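Local coordinates for protein glucose dehydrogenase (Serratia sp. FS14, PDB 7CDY) that belongs to the glucose/sorbosone dehydrogenase family of beta-propeller proteins and carries a bound calcium ion, at residues S80-G85 against N123-K128; P117-G122 against K155-L160; Y136-L141 against E184-G189; L196-N199 against A204-E207. All coordinates share one frame; numbering follows the deposited sequence. Where two conformers were deposited one is given.

In the fold
All four contacts lie within one propeller of antiparallel sheets. Contacts 1 and 2 are neighbours, with centres about 8 Å apart, and a salt bridge from Glu-83 OE1 to Lys-118 NZ (2.8 Å) joins them directly. Contact 3 belongs to the next sheet. Its strand 137-140 pairs with the end of 123-128, Gly-127 N lying 2.8 Å from Ala-140 O, and Leu-160 of contact 2 also enters this sheet. Contact 4 opens the following blade, about 12 Å from contact 3 between centres, where Phe-138 CD1 reaches Ile-205 CG1 at 3.9 Å. The bound calcium ion, with Glu-217 and Tyr-227 at its site, is about 7 Å from the side chain of Glu-207 and about 14 Å from that of Trp-186.

Contact 1 of 4, residues S80-G85 against N123-K128; sequences SFAEPG and NHFGGK
Ala-82 CB sits over one face of the Phe-125 ring, 3.6 Å from the ring centroid and 15° off its normal, which fulfils the geometry of a CH-pi contact. Phe-125 CE1 is the nearest ring atom, 3.5 Å from Ala-82 CB. A second tie joins side chain to backbone: Ser-80 OG donates to Gly-127 O over 2.7 Å. The approach lies in the carbonyl plane, on a lone pair, with a C=O...OG angle of 131°. Ser-80 OG also takes a hydrogen bond from Glu-64 N, and therefore links three pieces of chain in a buried position. Ser-80 and Ala-82 lie on strand 76-84, two positions apart and pointing to the same side, as expected of a beta strand. This strand belongs to one antiparallel blade of the propeller, and 123-128 is the irregular stretch that passes along it before strand 129-131 starts the next sheet. Phe-125 turns its ring toward the strand with CG anti to its own carbonyl carbon (chi1 -67°). The opposite ring face has Asn-123 O above its rim, while Leu-63 and Ala-90 add contacts from the strands on either side of 76-84. In the second shell, Phe-125 O bonds to Thr-92 OG1 and Gly-126 N to Asn-192 OD1, fixing the backbone from which ring and carbonyl reach the strand.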
# COMPACT_ATOMS: atom_id res chain seq x y z
N SER A 80 -2.95 -9.19 2.18
CA SER A 80 -2.08 -8.87 3.30
C SER A 80 -2.94 -8.52 4.51
O SER A 80 -4.09 -8.08 4.36
CB SER A 80 -1.10 -7.76 2.96
OG SER A 80 -1.77 -6.51 2.92
N PHE A 81 -2.40 -8.76 5.70
CA PHE A 81 -3.17 -8.55 6.93
C PHE A 81 -2.24 -8.49 8.12
O PHE A 81 -1.11 -8.98 8.09
CB PHE A 81 -4.27 -9.61 7.13
CG PHE A 81 -3.75 -11.05 7.24
CD1 PHE A 81 -3.35 -11.75 6.11
CD2 PHE A 81 -3.73 -11.70 8.47
CE1 PHE A 81 -2.91 -13.07 6.20
CE2 PHE A 81 -3.29 -13.03 8.58
CZ PHE A 81 -2.88 -13.71 7.44
N ALA A 82 -2.73 -7.86 9.19
CA ALA A 82 -2.04 -7.94 10.47
C ALA A 82 -2.40 -9.27 11.12
O ALA A 82 -3.59 -9.62 11.19
CB ALA A 82 -2.48 -6.78 11.36
N GLU A 83 -1.39 -10.00 11.58
CA GLU A 83 -1.56 -11.33 12.12
C GLU A 83 -1.03 -11.38 13.54
O GLU A 83 0.12 -10.99 13.78
CB GLU A 83 -0.80 -12.34 11.25
CG GLU A 83 -0.91 -13.78 11.75
CD GLU A 83 0.03 -14.71 11.01
OE1 GLU A 83 1.25 -14.50 11.10
OE2 GLU A 83 -0.45 -15.65 10.34
N PRO A 84 -1.82 -11.86 14.51
CA PRO A 84 -1.33 -11.95 15.89
C PRO A 84 -0.22 -12.96 16.02
O PRO A 84 -0.07 -13.88 15.21
CB PRO A 84 -2.55 -12.42 16.70
CG PRO A 84 -3.63 -12.64 15.74
CD PRO A 84 -3.16 -12.44 14.34
N GLY A 85 0.57 -12.80 17.06
CA GLY A 85 1.62 -13.76 17.32
C GLY A 85 1.93 -13.91 18.78
O GLY A 85 1.10 -13.61 19.65
N ASN A 123 0.25 -0.43 15.29
CA ASN A 123 0.71 0.57 14.34
C ASN A 123 1.76 0.04 13.37
O ASN A 123 2.51 -0.89 13.68
CB ASN A 123 1.25 1.82 15.07
CG ASN A 123 0.15 2.61 15.75
OD1 ASN A 123 -0.69 3.22 15.09
ND2 ASN A 123 0.13 2.58 17.08
N HIS A 124 1.79 0.65 12.18
CA HIS A 124 2.90 0.55 11.22
C HIS A 124 3.09 -0.87 10.68
O HIS A 124 4.18 -1.47 10.76
CB HIS A 124 4.21 1.12 11.76
CG HIS A 124 4.15 2.59 12.04
ND1 HIS A 124 5.27 3.32 12.38
CD2 HIS A 124 3.12 3.48 11.99
CE1 HIS A 124 4.94 4.58 12.56
NE2 HIS A 124 3.64 4.71 12.33
N PHE A 125 2.02 -1.41 10.10
CA PHE A 125 2.09 -2.67 9.38
C PHE A 125 2.54 -2.49 7.94
O PHE A 125 2.99 -3.45 7.32
CB PHE A 125 0.72 -3.35 9.42
CG PHE A 125 0.31 -3.80 10.80
CD1 PHE A 125 0.86 -4.96 11.34
CD2 PHE A 125 -0.58 -3.06 11.58
CE1 PHE A 125 0.52 -5.39 12.61
CE2 PHE A 125 -0.92 -3.48 12.86
CZ PHE A 125 -0.38 -4.65 13.37
N GLY A 126 2.42 -1.28 7.39
CA GLY A 126 2.54 -1.16 5.94
C GLY A 126 1.40 -1.92 5.30
O GLY A 126 0.22 -1.73 5.64
N GLY A 127 1.72 -2.82 4.37
CA GLY A 127 0.73 -3.76 3.87
C GLY A 127 0.43 -3.67 2.39
O GLY A 127 -0.24 -4.57 1.86
N LYS A 128 0.89 -2.64 1.69
CA LYS A 128 0.60 -2.57 0.27
C LYS A 128 1.38 -3.63 -0.51
O LYS A 128 2.47 -4.06 -0.11
CB LYS A 128 0.92 -1.18 -0.30
CG LYS A 128 0.14 0.00 0.33
CD LYS A 128 -1.37 -0.19 0.36
CE LYS A 128 -2.08 0.41 -0.84
NZ LYS A 128 -3.55 0.15 -0.75

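Contact 2 of 4, residues P117-G122 against K155-L160; sequences PKLSVG and KLQGKL
Gln-157 reaches across to Pro-117 and Leu-119, and its side chain meets both of them. CB points toward 117-122, and Gln-157 CG comes first within range of Leu-119 CD1, at 4.2 Å. The chain then bends at chi2 (70°), which brings the amide across the end of Leu-119: Gln-157 CD lies 3.7 Å from Leu-119 CD1, and the two side chains cross at about a right angle. At the tip the two amide atoms part. Gln-157 NE2 donates to Pro-117 O over 2.7 Å with an N-H...O angle of 156°, the acceptor lying only 4° out of the amide plane. Gln-157 OE1 instead rests against the proline ring, 3.5 Å from Pro-117 CD. Pro-117 CD also packs on Lys-155 CG at 3.8 Å, while the extended lysine runs on to a salt bridge between its NZ and Glu-152. Behind Gln-157, Lys-159 NZ binds both Lys-155 O and Gln-157 O, at 2.9 and 2.8 Å, and so clamps the loop from which the amide projects. On the other side, Ser-120 OG accepts from Gly-122 N in an ST turn. The contact thus joins two connecting loops, one leading into strand 129-131 and the other into strand 160-163 of the same propeller sheet. Gln-157 NE2 makes its second bond to Asn-144 OD1, which also accepts from Leu-119 N. A flipped amide would set OE1 against two acceptor oxygens, so the modelled orientation is probably right, at the price of an OE1 with no polar partner in the model.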
# COMPACT_ATOMS: atom_id res chain seq x y z
N PRO A 117 10.76 -10.16 13.29
CA PRO A 117 9.88 -10.57 14.38
C PRO A 117 8.56 -9.81 14.32
O PRO A 117 8.41 -8.87 13.53
CB PRO A 117 10.67 -10.16 15.63
CG PRO A 117 11.54 -9.02 15.16
CD PRO A 117 11.92 -9.38 13.76
N LYS A 118 7.59 -10.23 15.11
CA LYS A 118 6.34 -9.48 15.26
C LYS A 118 6.52 -8.48 16.40
O LYS A 118 6.74 -8.88 17.55
CB LYS A 118 5.18 -10.44 15.56
CG LYS A 118 4.80 -11.37 14.42
CD LYS A 118 3.74 -12.37 14.88
CE LYS A 118 3.31 -13.32 13.78
NZ LYS A 118 2.43 -12.62 12.79
N LEU A 119 6.43 -7.18 16.09
CA LEU A 119 6.68 -6.16 17.09
C LEU A 119 5.56 -5.14 17.25
O LEU A 119 5.69 -4.24 18.09
CB LEU A 119 7.98 -5.40 16.77
CG LEU A 119 9.26 -6.24 16.74
CD1 LEU A 119 10.45 -5.40 16.29
CD2 LEU A 119 9.55 -6.87 18.10
N SER A 120 4.48 -5.24 16.49
CA SER A 120 3.45 -4.22 16.53
C SER A 120 2.43 -4.49 17.63
O SER A 120 2.09 -5.63 17.93
CB SER A 120 2.70 -4.17 15.19
OG SER A 120 1.74 -3.13 15.19
N VAL A 121 1.92 -3.40 18.21
CA VAL A 121 0.73 -3.43 19.06
C VAL A 121 -0.42 -2.65 18.43
O VAL A 121 -1.35 -2.23 19.13
CB VAL A 121 1.02 -3.00 20.51
CG1 VAL A 121 2.07 -3.91 21.13
CG2 VAL A 121 1.47 -1.55 20.55
N GLY A 122 -0.36 -2.44 17.12
CA GLY A 122 -1.44 -1.78 16.42
C GLY A 122 -1.03 -0.82 15.33
O GLY A 122 -1.86 -0.42 14.51
N LYS A 155 15.97 -7.84 10.49
CA LYS A 155 14.58 -7.67 10.87
C LYS A 155 13.76 -7.20 9.68
O LYS A 155 14.23 -6.39 8.88
CB LYS A 155 14.46 -6.68 12.04
CG LYS A 155 15.07 -7.27 13.31
CD LYS A 155 14.88 -6.42 14.53
CE LYS A 155 15.62 -7.05 15.71
NZ LYS A 155 15.93 -6.05 16.76
N LEU A 156 12.54 -7.71 9.55
CA LEU A 156 11.68 -7.37 8.42
C LEU A 156 10.83 -6.12 8.65
O LEU A 156 9.91 -5.84 7.88
CB LEU A 156 10.85 -8.59 8.01
CG LEU A 156 11.73 -9.68 7.39
CD1 LEU A 156 10.98 -10.99 7.34
CD2 LEU A 156 12.22 -9.29 6.01
N GLN A 157 11.17 -5.33 9.65
CA GLN A 157 10.54 -4.04 9.89
C GLN A 157 11.10 -2.99 8.95
O GLN A 157 12.31 -2.89 8.76
CB GLN A 157 10.86 -3.60 11.32
CG GLN A 157 9.91 -4.14 12.37
CD GLN A 157 10.07 -5.62 12.58
OE1 GLN A 157 11.19 -6.17 12.50
NE2 GLN A 157 8.96 -6.30 12.85
N GLY A 158 10.21 -2.15 8.41
CA GLY A 158 10.66 -1.01 7.61
C GLY A 158 11.37 -1.40 6.34
O GLY A 158 12.33 -0.74 5.93
N LYS A 159 10.93 -2.48 5.72
CA LYS A 159 11.55 -3.04 4.53
C LYS A 159 10.53 -3.11 3.41
O LYS A 159 9.32 -3.29 3.65
CB LYS A 159 12.03 -4.48 4.79
CG LYS A 159 12.91 -4.67 6.02
CD LYS A 159 14.20 -3.91 5.86
CE LYS A 159 15.25 -4.24 6.92
NZ LYS A 159 14.93 -3.66 8.25
N LEU A 160 11.01 -2.95 2.19
CA LEU A 160 10.30 -3.42 1.01
C LEU A 160 10.87 -4.79 0.66
O LEU A 160 12.10 -4.95 0.63
CB LEU A 160 10.53 -2.44 -0.15
CG LEU A 160 9.85 -2.72 -1.48
CD1 LEU A 160 8.35 -2.90 -1.30
CD2 LEU A 160 10.12 -1.60 -2.45

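Contact 3 of 4, residues Y136-L141 against E184-G189; sequences YLFIAL and EVWSYG
Phe-138 points the edge of its ring at the indole of Trp-186, and this single T-shaped pair makes the whole contact. The tight part is small. Phe-138 CE2 stands over the five-membered ring, 3.8 Å from Trp-186 CD2, and it lies almost as near the other atoms of that ring, including Trp-186 NE1 at 4.0 Å. The centroid of the phenyl ring is 5.1 Å from that of the five-membered ring, and the planes meet at 76°, values that identify an edge-to-face stack. Beyond it the segments stand apart, with the Phe-138 and Trp-186 CA atoms 8.5 Å from each other. The spacing follows from the topology: within this four-stranded antiparallel propeller blade, strand 160-163 runs between strands 137-140 and 185-187, and Arg-162 on it touches both aromatic side chains. Trp-186 and Ser-187 together face Leu-160 in a classic beta bulge, at the point where the chain turns a corner. From there the indole is carried back past the edge of Phe-138, presenting its face to CE2, with Trp-186 CG anti to the backbone N (chi1 -180°). Trp-186 NE1 bonds to Pro-221 O, which would restrict the turning of the indole, and Pro-223 touches it. The two rings differ in surroundings. Phe-138 is buried, with Leu-196 of the following blade against it; Trp-186 remains partly exposed, its side chain about 3 Å from a bound glycerol.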
# COMPACT_ATOMS: atom_id res chain seq x y z
N TYR A 136 6.96 -10.68 -10.22
CA TYR A 136 7.46 -10.73 -8.85
C TYR A 136 6.57 -9.88 -7.94
O TYR A 136 6.03 -8.85 -8.36
CB TYR A 136 8.90 -10.25 -8.77
CG TYR A 136 9.87 -11.19 -9.47
CD1 TYR A 136 10.38 -12.31 -8.82
CD2 TYR A 136 10.24 -10.97 -10.79
CE1 TYR A 136 11.25 -13.18 -9.46
CE2 TYR A 136 11.11 -11.82 -11.45
CZ TYR A 136 11.61 -12.92 -10.77
OH TYR A 136 12.48 -13.78 -11.42
N LEU A 137 6.43 -10.33 -6.71
CA LEU A 137 5.55 -9.69 -5.73
C LEU A 137 6.36 -8.79 -4.82
O LEU A 137 7.28 -9.25 -4.13
CB LEU A 137 4.85 -10.77 -4.91
CG LEU A 137 3.91 -10.24 -3.82
CD1 LEU A 137 2.81 -9.34 -4.39
CD2 LEU A 137 3.31 -11.42 -3.05
N PHE A 138 6.03 -7.50 -4.81
CA PHE A 138 6.59 -6.54 -3.87
C PHE A 138 5.65 -6.32 -2.68
O PHE A 138 4.43 -6.19 -2.85
CB PHE A 138 6.88 -5.21 -4.56
CG PHE A 138 8.13 -5.23 -5.40
CD1 PHE A 138 8.14 -5.85 -6.63
CD2 PHE A 138 9.29 -4.61 -4.95
CE1 PHE A 138 9.30 -5.87 -7.40
CE2 PHE A 138 10.43 -4.61 -5.72
CZ PHE A 138 10.44 -5.25 -6.93
N ILE A 139 6.22 -6.30 -1.48
CA ILE A 139 5.47 -6.19 -0.24
C ILE A 139 6.10 -5.06 0.57
O ILE A 139 7.29 -5.12 0.91
CB ILE A 139 5.53 -7.50 0.56
CG1 ILE A 139 5.05 -8.69 -0.27
CG2 ILE A 139 4.74 -7.36 1.85
CD1 ILE A 139 5.42 -10.03 0.33
N ALA A 140 5.30 -4.05 0.92
CA ALA A 140 5.79 -2.90 1.68
C ALA A 140 5.46 -3.09 3.16
O ALA A 140 4.29 -3.27 3.51
CB ALA A 140 5.15 -1.61 1.14
N LEU A 141 6.47 -3.04 4.01
CA LEU A 141 6.32 -3.31 5.44
C LEU A 141 6.72 -2.11 6.28
O LEU A 141 7.80 -1.55 6.10
CB LEU A 141 7.18 -4.51 5.84
CG LEU A 141 6.87 -5.82 5.13
CD1 LEU A 141 7.91 -6.87 5.45
CD2 LEU A 141 5.48 -6.32 5.52
N GLU A 184 14.89 -11.80 1.86
CA GLU A 184 13.65 -11.30 1.25
C GLU A 184 13.70 -9.82 0.91
O GLU A 184 12.87 -9.35 0.13
CB GLU A 184 12.49 -11.53 2.22
CG GLU A 184 12.22 -12.98 2.58
CD GLU A 184 13.00 -13.48 3.80
OE1 GLU A 184 12.69 -14.62 4.23
OE2 GLU A 184 13.90 -12.77 4.31
N VAL A 185 14.66 -9.07 1.45
CA VAL A 185 14.60 -7.61 1.43
C VAL A 185 15.02 -7.05 0.08
O VAL A 185 16.05 -7.46 -0.49
CB VAL A 185 15.49 -7.03 2.55
CG1 VAL A 185 15.68 -5.52 2.38
CG2 VAL A 185 14.90 -7.36 3.90
N TRP A 186 14.27 -6.08 -0.41
CA TRP A 186 14.63 -5.26 -1.56
C TRP A 186 15.30 -3.97 -1.12
O TRP A 186 16.41 -3.66 -1.57
CB TRP A 186 13.38 -4.96 -2.40
CG TRP A 186 13.61 -4.13 -3.63
CD1 TRP A 186 13.40 -2.78 -3.77
CD2 TRP A 186 14.09 -4.59 -4.90
NE1 TRP A 186 13.72 -2.38 -5.04
CE2 TRP A 186 14.14 -3.48 -5.76
CE3 TRP A 186 14.48 -5.84 -5.38
CZ2 TRP A 186 14.57 -3.58 -7.08
CZ3 TRP A 186 14.90 -5.94 -6.70
CH2 TRP A 186 14.94 -4.82 -7.54
N SER A 187 14.65 -3.20 -0.25
CA SER A 187 15.20 -1.95 0.28
C SER A 187 14.81 -1.82 1.74
O SER A 187 13.90 -2.49 2.23
CB SER A 187 14.73 -0.74 -0.53
OG SER A 187 13.31 -0.68 -0.57
N TYR A 188 15.51 -0.92 2.44
CA TYR A 188 15.33 -0.80 3.88
C TYR A 188 15.28 0.68 4.27
O TYR A 188 15.38 1.57 3.43
CB TYR A 188 16.36 -1.63 4.65
CG TYR A 188 17.79 -1.15 4.65
CD1 TYR A 188 18.56 -1.17 3.49
CD2 TYR A 188 18.39 -0.75 5.83
CE1 TYR A 188 19.89 -0.75 3.51
CE2 TYR A 188 19.72 -0.35 5.86
CZ TYR A 188 20.45 -0.36 4.71
OH TYR A 188 21.77 0.05 4.74
N GLY A 189 15.10 0.94 5.57
CA GLY A 189 14.98 2.31 6.03
C GLY A 189 13.68 2.99 5.67
O GLY A 189 13.68 4.20 5.41

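Contact 4 of 4, residues L196-N199 against A204-E207; sequences LALN and AIWE
Leu-196, Asn-199 and Trp-206 bury the most surface where strands 192-198 and 205-210 pair as a beta hairpin, the first two strands of a propeller blade. The short strand axes run 4.7 Å apart at 155°, hence antiparallel with a twist. Ala-197 and Trp-206 form the hydrogen-bonded pair: Ala-197 N donates to Trp-206 O at 2.9 Å, and Trp-206 N to Ala-197 O at 2.8 Å. Toward the turn, Asn-199 N adds a bond to Ala-204 O. Leu-196 works on the opposite face of the sheet from Trp-206. Its CD1 leans diagonally onto Ile-205 CG2 at 3.6 Å and also meets CB of Glu-207, its partner in a non-hydrogen-bonded pair. Asn-199 and Trp-206 lie side by side and point the same way, Asn-199 CG running alongside the indole from a position trans to the backbone N (chi1 -177°). CB of Asn-199 is 4.2 Å from the centroid of the five-membered ring of Trp-206, an off-centre CH-pi contact, and the amide is turned 54° from the indole plane. The amide is steadied from the turn, since Asn-199 OD1 accepts from Trp-201 N and Ser-202 N. Further out, Phe-272 meets the Trp-206 ring edge-to-face and ties the hairpin to the next sheet. At the tip of the Asn-199 side chain, ND2 approaches the indole obliquely, with Trp-206 CZ2 the nearest ring atom at 3.4 Å.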
# COMPACT_ATOMS: atom_id res chain seq x y z
N LEU A 196 2.24 1.82 -3.03
CA LEU A 196 3.19 0.99 -3.77
C LEU A 196 2.60 0.72 -5.14
O LEU A 196 1.51 0.15 -5.24
CB LEU A 196 3.41 -0.33 -3.02
CG LEU A 196 4.58 -1.19 -3.48
CD1 LEU A 196 5.91 -0.53 -3.13
CD2 LEU A 196 4.49 -2.58 -2.84
N ALA A 197 3.31 1.09 -6.20
CA ALA A 197 2.72 0.92 -7.52
C ALA A 197 3.79 0.87 -8.60
O ALA A 197 4.85 1.50 -8.48
CB ALA A 197 1.72 2.03 -7.84
N LEU A 198 3.49 0.14 -9.66
CA LEU A 198 4.38 -0.01 -10.81
C LEU A 198 4.16 1.14 -11.77
O LEU A 198 3.04 1.36 -12.26
CB LEU A 198 4.05 -1.33 -11.49
CG LEU A 198 4.85 -1.65 -12.76
CD1 LEU A 198 6.30 -1.94 -12.41
CD2 LEU A 198 4.19 -2.83 -13.46
N ASN A 199 5.22 1.89 -12.05
CA ASN A 199 5.15 2.94 -13.06
C ASN A 199 4.93 2.28 -14.42
O ASN A 199 5.77 1.48 -14.86
CB ASN A 199 6.45 3.74 -13.03
CG ASN A 199 6.45 4.91 -14.01
OD1 ASN A 199 6.16 4.74 -15.20
ND2 ASN A 199 6.78 6.10 -13.52
N ALA A 204 9.40 0.68 -13.23
CA ALA A 204 9.94 0.74 -11.88
C ALA A 204 8.83 0.77 -10.84
O ALA A 204 7.80 1.43 -11.03
CB ALA A 204 10.80 1.99 -11.71
N ILE A 205 9.06 0.07 -9.73
CA ILE A 205 8.20 0.20 -8.55
C ILE A 205 8.47 1.54 -7.87
O ILE A 205 9.63 1.88 -7.58
CB ILE A 205 8.45 -0.97 -7.59
CG1 ILE A 205 7.98 -2.29 -8.21
CG2 ILE A 205 7.78 -0.72 -6.23
CD1 ILE A 205 6.47 -2.48 -8.19
N TRP A 206 7.41 2.29 -7.60
CA TRP A 206 7.46 3.49 -6.77
C TRP A 206 6.72 3.22 -5.47
O TRP A 206 5.84 2.35 -5.39
CB TRP A 206 6.83 4.70 -7.47
CG TRP A 206 7.57 5.23 -8.69
CD1 TRP A 206 8.39 4.54 -9.54
CD2 TRP A 206 7.49 6.57 -9.20
NE1 TRP A 206 8.85 5.39 -10.53
CE2 TRP A 206 8.31 6.63 -10.34
CE3 TRP A 206 6.81 7.72 -8.78
CZ2 TRP A 206 8.46 7.82 -11.08
CZ3 TRP A 206 6.96 8.89 -9.52
CH2 TRP A 206 7.78 8.93 -10.66
N GLU A 207 7.06 4.00 -4.44
CA GLU A 207 6.57 3.77 -3.09
C GLU A 207 6.32 5.11 -2.43
O GLU A 207 6.97 6.10 -2.76
CB GLU A 207 7.61 2.95 -2.28
CG GLU A 207 7.31 2.74 -0.81
CD GLU A 207 7.97 3.75 0.11
OE1 GLU A 207 8.47 4.79 -0.36
OE2 GLU A 207 7.96 3.49 1.34